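Local structure of TSC1 N-terminal domain (Chaetomium thermophilum, 7A0M) at residues L197-R202 and P305-L310; H201-F206 and T242-L247. The protein probably binds phosphoinositides of the lysosomal membrane through its TSC1 N-terminal domain, supporting TSC complex translocation and mTORC1 regulation. One frame throughout, in Å; residues are numbered along the deposited sequence.

Contact 1 of 2, residues L197-R202 and P305-L310; sequences LRREHR and PWDKVL
Arg198, Arg199 and Asp307 form a salt-bridge network at the start of helix 199-214, where a loop without regular structure is tied to a helical turn of this all-alpha domain. Beneath the network Arg202 supplies the deeper anchor. Its CB points toward the loop, and with CG anti to the backbone N (chi1 -169°) the chain runs inward until CD skims Val309 CG2 at 4.2 Å. NE lies near the indole of Trp306 and donates to the carbonyl of Val196. At CZ the guanidinium lies over one face of that indole, toward its rim, with Trp306 CZ2 over the guanidinium's own centre, 3.4 Å from CZ of Arg202, and the two planes 26° apart, while the Arg199 backbone lies against its opposite face. The tip closes end-on round a single oxygen: NH1 and NH2 each stand 2.7 Å from Asp307 O, which is near the guanidinium plane. NH1 also pairs with Asp239, whose carboxylate receives Trp306 NE1 and Val309 N as well, so the same acid steadies both the arginine and the loop. A leucine in place of Arg202 would probably leave Asp307 O without both of its donors and deprive Asp239 of a cationic mate. Leu197 extends the apolar side by bringing CD2 to 3.8 Å from Trp306 CZ3. Nearer the surface, the Asp307 carboxylate is approached by two arginines in different ways. Arg199 turns its guanidinium almost perpendicular to it and gives only weak NE bonds, to OD1 and OD2, while its CD rests 3.2 Å from Lys308 O. Arg198, bent at chi2 and chi3, instead keeps its partner within its own plane, NH1 meeting Asp307 OD2 on the anti side at 2.9 Å.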
loop_
_atom_site.group_PDB
_atom_site.type_symbol
_atom_site.label_atom_id
_atom_site.label_comp_id
_atom_site.label_asym_id
_atom_site.label_seq_id
_atom_site.Cartn_x
_atom_site.Cartn_y
_atom_site.Cartn_z
ATOM N N LEU B 197 21.075 -15.283 -28.740
ATOM C CA LEU B 197 22.497 -15.314 -28.420
ATOM C C LEU B 197 23.320 -14.405 -29.323
ATOM O O LEU B 197 24.450 -14.058 -28.963
ATOM C CB LEU B 197 23.028 -16.746 -28.501
ATOM C CG LEU B 197 22.509 -17.713 -27.435
ATOM C CD1 LEU B 197 22.944 -19.136 -27.743
ATOM C CD2 LEU B 197 22.996 -17.287 -26.060
ATOM N N ARG B 198 22.790 -14.016 -30.479
ATOM C CA ARG B 198 23.480 -13.089 -31.364
ATOM C C ARG B 198 23.082 -11.660 -31.018
ATOM O O ARG B 198 21.891 -11.333 -30.975
ATOM C CB ARG B 198 23.163 -13.393 -32.829
ATOM C CG ARG B 198 23.804 -14.671 -33.359
ATOM C CD ARG B 198 25.329 -14.581 -33.407
ATOM N NE ARG B 198 25.963 -15.167 -32.226
ATOM C CZ ARG B 198 26.630 -14.475 -31.308
ATOM N NH1 ARG B 198 26.766 -13.161 -31.427
ATOM N NH2 ARG B 198 27.170 -15.100 -30.270
ATOM N N ARG B 199 24.087 -10.817 -30.769
ATOM C CA ARG B 199 23.825 -9.436 -30.369
ATOM C C ARG B 199 23.079 -8.671 -31.455
ATOM O O ARG B 199 22.145 -7.914 -31.161
ATOM C CB ARG B 199 25.143 -8.741 -30.028
ATOM C CG ARG B 199 25.157 -7.246 -30.292
ATOM C CD ARG B 199 26.559 -6.686 -30.146
ATOM N NE ARG B 199 27.540 -7.489 -30.868
ATOM C CZ ARG B 199 27.851 -7.317 -32.148
ATOM N NH1 ARG B 199 27.257 -6.365 -32.854
ATOM N NH2 ARG B 199 28.755 -8.098 -32.723
ATOM N N GLU B 200 23.470 -8.859 -32.716
ATOM C CA GLU B 200 22.828 -8.160 -33.822
ATOM C C GLU B 200 21.382 -8.591 -34.043
ATOM O O GLU B 200 20.672 -7.932 -34.811
ATOM C CB GLU B 200 23.634 -8.361 -35.110
ATOM C CG GLU B 200 23.720 -9.802 -35.597
ATOM C CD GLU B 200 24.809 -10.599 -34.899
ATOM O OE1 GLU B 200 25.440 -10.061 -33.964
ATOM O OE2 GLU B 200 25.035 -11.765 -35.287
ATOM N N HIS B 201 20.930 -9.665 -33.397
ATOM C CA HIS B 201 19.574 -10.166 -33.570
ATOM C C HIS B 201 18.756 -10.129 -32.286
ATOM O O HIS B 201 17.598 -10.565 -32.298
ATOM C CB HIS B 201 19.604 -11.611 -34.089
ATOM C CG HIS B 201 20.138 -11.750 -35.480
ATOM N ND1 HIS B 201 20.003 -10.764 -36.433
ATOM C CD2 HIS B 201 20.810 -12.763 -36.078
ATOM C CE1 HIS B 201 20.568 -11.164 -37.559
ATOM N NE2 HIS B 201 21.064 -12.373 -37.370
ATOM N N ARG B 202 19.317 -9.621 -31.187
ATOM C CA ARG B 202 18.653 -9.729 -29.890
ATOM C C ARG B 202 17.410 -8.850 -29.802
ATOM O O ARG B 202 16.382 -9.279 -29.265
ATOM C CB ARG B 202 19.639 -9.379 -28.779
ATOM C CG ARG B 202 19.150 -9.707 -27.383
ATOM C CD ARG B 202 20.317 -9.706 -26.420
ATOM N NE ARG B 202 21.330 -10.671 -26.833
ATOM C CZ ARG B 202 22.631 -10.541 -26.597
ATOM N NH1 ARG B 202 23.085 -9.481 -25.944
ATOM N NH2 ARG B 202 23.478 -11.473 -27.015
ATOM N N PRO B 305 30.385 -17.753 -23.607
ATOM C CA PRO B 305 30.403 -16.401 -23.043
ATOM C C PRO B 305 29.059 -15.700 -23.214
ATOM O O PRO B 305 28.012 -16.283 -22.930
ATOM C CB PRO B 305 31.505 -15.699 -23.848
ATOM C CG PRO B 305 32.389 -16.807 -24.322
ATOM C CD PRO B 305 31.476 -17.969 -24.574
ATOM N N TRP B 306 29.097 -14.450 -23.666
ATOM C CA TRP B 306 27.883 -13.678 -23.894
ATOM C C TRP B 306 28.250 -12.463 -24.726
ATOM O O TRP B 306 29.179 -11.731 -24.375
ATOM C CB TRP B 306 27.227 -13.248 -22.574
ATOM C CG TRP B 306 25.967 -12.451 -22.775
ATOM C CD1 TRP B 306 25.834 -11.089 -22.725
ATOM C CD2 TRP B 306 24.668 -12.966 -23.089
ATOM N NE1 TRP B 306 24.529 -10.730 -22.975
ATOM C CE2 TRP B 306 23.796 -11.865 -23.204
ATOM C CE3 TRP B 306 24.159 -14.253 -23.281
ATOM C CZ2 TRP B 306 22.442 -12.015 -23.499
ATOM C CZ3 TRP B 306 22.818 -14.399 -23.573
ATOM C CH2 TRP B 306 21.974 -13.287 -23.680
ATOM N N ASP B 307 27.527 -12.258 -25.822
ATOM C CA ASP B 307 27.779 -11.138 -26.724
ATOM C C ASP B 307 26.886 -9.992 -26.274
ATOM O O ASP B 307 25.693 -9.959 -26.585
ATOM C CB ASP B 307 27.500 -11.543 -28.167
ATOM C CG ASP B 307 28.076 -10.568 -29.173
ATOM O OD1 ASP B 307 28.908 -9.730 -28.772
ATOM O OD2 ASP B 307 27.703 -10.642 -30.364
ATOM N N LYS B 308 27.466 -9.050 -25.536
ATOM C CA LYS B 308 26.696 -7.953 -24.972
ATOM C C LYS B 308 26.270 -6.969 -26.052
ATOM O O LYS B 308 27.009 -6.708 -27.005
ATOM C CB LYS B 308 27.512 -7.218 -23.909
ATOM C CG LYS B 308 27.884 -8.054 -22.698
ATOM C CD LYS B 308 28.432 -7.170 -21.585
ATOM C CE LYS B 308 29.465 -6.183 -22.115
ATOM N NZ LYS B 308 29.963 -5.266 -21.053
ATOM N N VAL B 309 25.076 -6.412 -25.890
ATOM C CA VAL B 309 24.661 -5.245 -26.654
ATOM C C VAL B 309 25.084 -4.015 -25.862
ATOM O O VAL B 309 24.661 -3.826 -24.716
ATOM C CB VAL B 309 23.146 -5.247 -26.909
ATOM C CG1 VAL B 309 22.739 -4.003 -27.688
ATOM C CG2 VAL B 309 22.734 -6.507 -27.650
ATOM N N LEU B 310 25.920 -3.179 -26.469
ATOM C CA LEU B 310 26.459 -2.022 -25.777
ATOM C C LEU B 310 25.435 -0.893 -25.759
ATOM O O LEU B 310 24.393 -0.946 -26.418
ATOM C CB LEU B 310 27.762 -1.567 -26.430
ATOM C CG LEU B 310 28.803 -2.670 -26.642
ATOM C CD1 LEU B 310 30.041 -2.122 -27.335
ATOM C CD2 LEU B 310 29.167 -3.340 -25.322
#

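Contact 2 of 2, residues H201-F206 and T242-L247; sequences HRNSAF and TFTVNL
Thr244 and Asn203 make the polar bond between the two helices: the threonine hydroxyl OG1 donates to Asn203 OD1 over 2.8 Å. The hydroxyl lies in the plane of the amide carbonyl, on a lone pair, with a C=O...donor angle of 129°. Asn203 can offer that oxygen because its CG lies beside the backbone N (chi1 -73°), which swings the amide across to the neighbouring helix. The other end of the amide comes to the edge of the Phe243 ring, Asn203 ND2 lying 3.9 Å from Phe243 CD2, with the amide and ring planes nearly perpendicular. The threonine methyl is used too, since Thr244 CG2 packs 4.0 Å from Arg202 CD, against the aliphatic part of the arginine. One turn further along, Leu247 sends CD1 to within 3.5 Å of Asn203 O and sets its CB 4.0 Å from Phe206 CB, so that apolar packing follows the polar bond down the groove.

The next shell holds the backbone of these residues and packs round their side chains. Asp316 accepts from the backbone N of Phe243 at the start of its helix, and Ser207 OG donates to Asn203 O. Ser235 of helix 228-238 touches Arg202, Phe206 and Thr244 together, and Val196 of helix 185-196 touches the Phe206 side chain. Between the short segments the axes approach to 9.6 Å and their directions diverge by only 31°. Such side-by-side packing of near-parallel helices, with another helix between them in sequence, is consistent with the stacked layers of an alpha-solenoid.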
loop_
_atom_site.group_PDB
_atom_site.type_symbol
_atom_site.label_atom_id
_atom_site.label_comp_id
_atom_site.label_asym_id
_atom_site.label_seq_id
_atom_site.Cartn_x
_atom_site.Cartn_y
_atom_site.Cartn_z
ATOM N N HIS B 201 20.930 -9.665 -33.397
ATOM C CA HIS B 201 19.574 -10.166 -33.570
ATOM C C HIS B 201 18.756 -10.129 -32.286
ATOM O O HIS B 201 17.598 -10.565 -32.298
ATOM C CB HIS B 201 19.604 -11.611 -34.089
ATOM C CG HIS B 201 20.138 -11.750 -35.480
ATOM N ND1 HIS B 201 20.003 -10.764 -36.433
ATOM C CD2 HIS B 201 20.810 -12.763 -36.078
ATOM C CE1 HIS B 201 20.568 -11.164 -37.559
ATOM N NE2 HIS B 201 21.064 -12.373 -37.370
ATOM N N ARG B 202 19.317 -9.621 -31.187
ATOM C CA ARG B 202 18.653 -9.729 -29.890
ATOM C C ARG B 202 17.410 -8.850 -29.802
ATOM O O ARG B 202 16.382 -9.279 -29.265
ATOM C CB ARG B 202 19.639 -9.379 -28.779
ATOM C CG ARG B 202 19.150 -9.707 -27.383
ATOM C CD ARG B 202 20.317 -9.706 -26.420
ATOM N NE ARG B 202 21.330 -10.671 -26.833
ATOM C CZ ARG B 202 22.631 -10.541 -26.597
ATOM N NH1 ARG B 202 23.085 -9.481 -25.944
ATOM N NH2 ARG B 202 23.478 -11.473 -27.015
ATOM N N ASN B 203 17.484 -7.616 -30.306
ATOM C CA ASN B 203 16.334 -6.717 -30.229
ATOM C C ASN B 203 15.138 -7.286 -30.983
ATOM O O ASN B 203 14.007 -7.269 -30.481
ATOM C CB ASN B 203 16.709 -5.334 -30.763
ATOM C CG ASN B 203 17.602 -4.562 -29.809
ATOM O OD1 ASN B 203 17.686 -4.882 -28.623
ATOM N ND2 ASN B 203 18.270 -3.537 -30.323
ATOM N N SER B 204 15.366 -7.788 -32.197
ATOM C CA SER B 204 14.270 -8.360 -32.973
ATOM C C SER B 204 13.755 -9.648 -32.338
ATOM O O SER B 204 12.543 -9.892 -32.314
ATOM C CB SER B 204 14.725 -8.613 -34.410
ATOM O OG SER B 204 14.958 -7.396 -35.098
ATOM N N ALA B 205 14.662 -10.482 -31.822
ATOM C CA ALA B 205 14.249 -11.732 -31.189
ATOM C C ALA B 205 13.374 -11.478 -29.967
ATOM O O ALA B 205 12.357 -12.155 -29.773
ATOM C CB ALA B 205 15.476 -12.558 -30.807
ATOM N N PHE B 206 13.753 -10.511 -29.128
ATOM C CA PHE B 206 12.934 -10.186 -27.965
ATOM C C PHE B 206 11.590 -9.604 -28.379
ATOM O O PHE B 206 10.570 -9.852 -27.723
ATOM C CB PHE B 206 13.684 -9.217 -27.050
ATOM C CG PHE B 206 14.723 -9.878 -26.190
ATOM C CD1 PHE B 206 14.692 -11.244 -25.968
ATOM C CD2 PHE B 206 15.734 -9.132 -25.606
ATOM C CE1 PHE B 206 15.647 -11.854 -25.178
ATOM C CE2 PHE B 206 16.693 -9.738 -24.816
ATOM C CZ PHE B 206 16.650 -11.100 -24.602
ATOM N N THR B 242 19.846 0.458 -22.926
ATOM C CA THR B 242 18.575 0.649 -22.233
ATOM C C THR B 242 17.422 0.037 -23.020
ATOM O O THR B 242 16.484 -0.516 -22.435
ATOM C CB THR B 242 18.326 2.138 -21.990
ATOM O OG1 THR B 242 19.491 2.728 -21.400
ATOM C CG2 THR B 242 17.140 2.336 -21.056
ATOM N N PHE B 243 17.481 0.122 -24.351
ATOM C CA PHE B 243 16.415 -0.426 -25.183
ATOM C C PHE B 243 16.377 -1.948 -25.108
ATOM O O PHE B 243 15.300 -2.543 -24.988
ATOM C CB PHE B 243 16.597 0.041 -26.627
ATOM C CG PHE B 243 15.470 -0.346 -27.540
ATOM C CD1 PHE B 243 14.301 0.394 -27.572
ATOM C CD2 PHE B 243 15.587 -1.441 -28.380
ATOM C CE1 PHE B 243 13.263 0.042 -28.415
ATOM C CE2 PHE B 243 14.555 -1.796 -29.226
ATOM C CZ PHE B 243 13.391 -1.055 -29.243
ATOM N N THR B 244 17.543 -2.596 -25.182
ATOM C CA THR B 244 17.589 -4.054 -25.158
ATOM C C THR B 244 17.093 -4.597 -23.823
ATOM O O THR B 244 16.263 -5.514 -23.780
ATOM C CB THR B 244 19.011 -4.540 -25.436
ATOM O OG1 THR B 244 19.493 -3.944 -26.648
ATOM C CG2 THR B 244 19.038 -6.054 -25.578
ATOM N N VAL B 245 17.604 -4.048 -22.718
ATOM C CA VAL B 245 17.224 -4.530 -21.392
ATOM C C VAL B 245 15.733 -4.319 -21.150
ATOM O O VAL B 245 15.065 -5.153 -20.526
ATOM C CB VAL B 245 18.080 -3.841 -20.314
ATOM C CG1 VAL B 245 17.631 -4.257 -18.929
ATOM C CG2 VAL B 245 19.551 -4.165 -20.522
ATOM N N ASN B 246 15.186 -3.206 -21.645
ATOM C CA ASN B 246 13.760 -2.948 -21.470
ATOM C C ASN B 246 12.915 -3.966 -22.227
ATOM O O ASN B 246 11.881 -4.418 -21.722
ATOM C CB ASN B 246 13.422 -1.528 -21.923
ATOM C CG ASN B 246 12.004 -1.127 -21.570
ATOM O OD1 ASN B 246 11.665 -0.975 -20.397
ATOM N ND2 ASN B 246 11.168 -0.950 -22.586
ATOM N N LEU B 247 13.333 -4.331 -23.441
ATOM C CA LEU B 247 12.651 -5.395 -24.173
ATOM C C LEU B 247 12.693 -6.709 -23.403
ATOM O O LEU B 247 11.670 -7.387 -23.251
ATOM C CB LEU B 247 13.274 -5.566 -25.558
ATOM C CG LEU B 247 12.890 -4.544 -26.625
ATOM C CD1 LEU B 247 13.542 -4.896 -27.950
ATOM C CD2 LEU B 247 11.378 -4.467 -26.773
#

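Both contacts rest on helix 199-214, and their centres lie 10 Å apart on the same side of the chain's centre. Contact 1 is a surface join of helix start and loop, combining salt bridges with packing on Trp306 and Val309; contact 2, partly buried, is helix against helix. Arg202 serves both, giving its charged end to the loop and Asp239 and its aliphatic stem to helix 242-255. The two also touch directly, with Val309 CG1 3.4 Å from Thr244 OG1, so Val309 of the loop packs against both helices. Here the salt bridges of Asp307 sit at the exposed edge, and the less exposed helix pair uses a neutral bond and apolar packing.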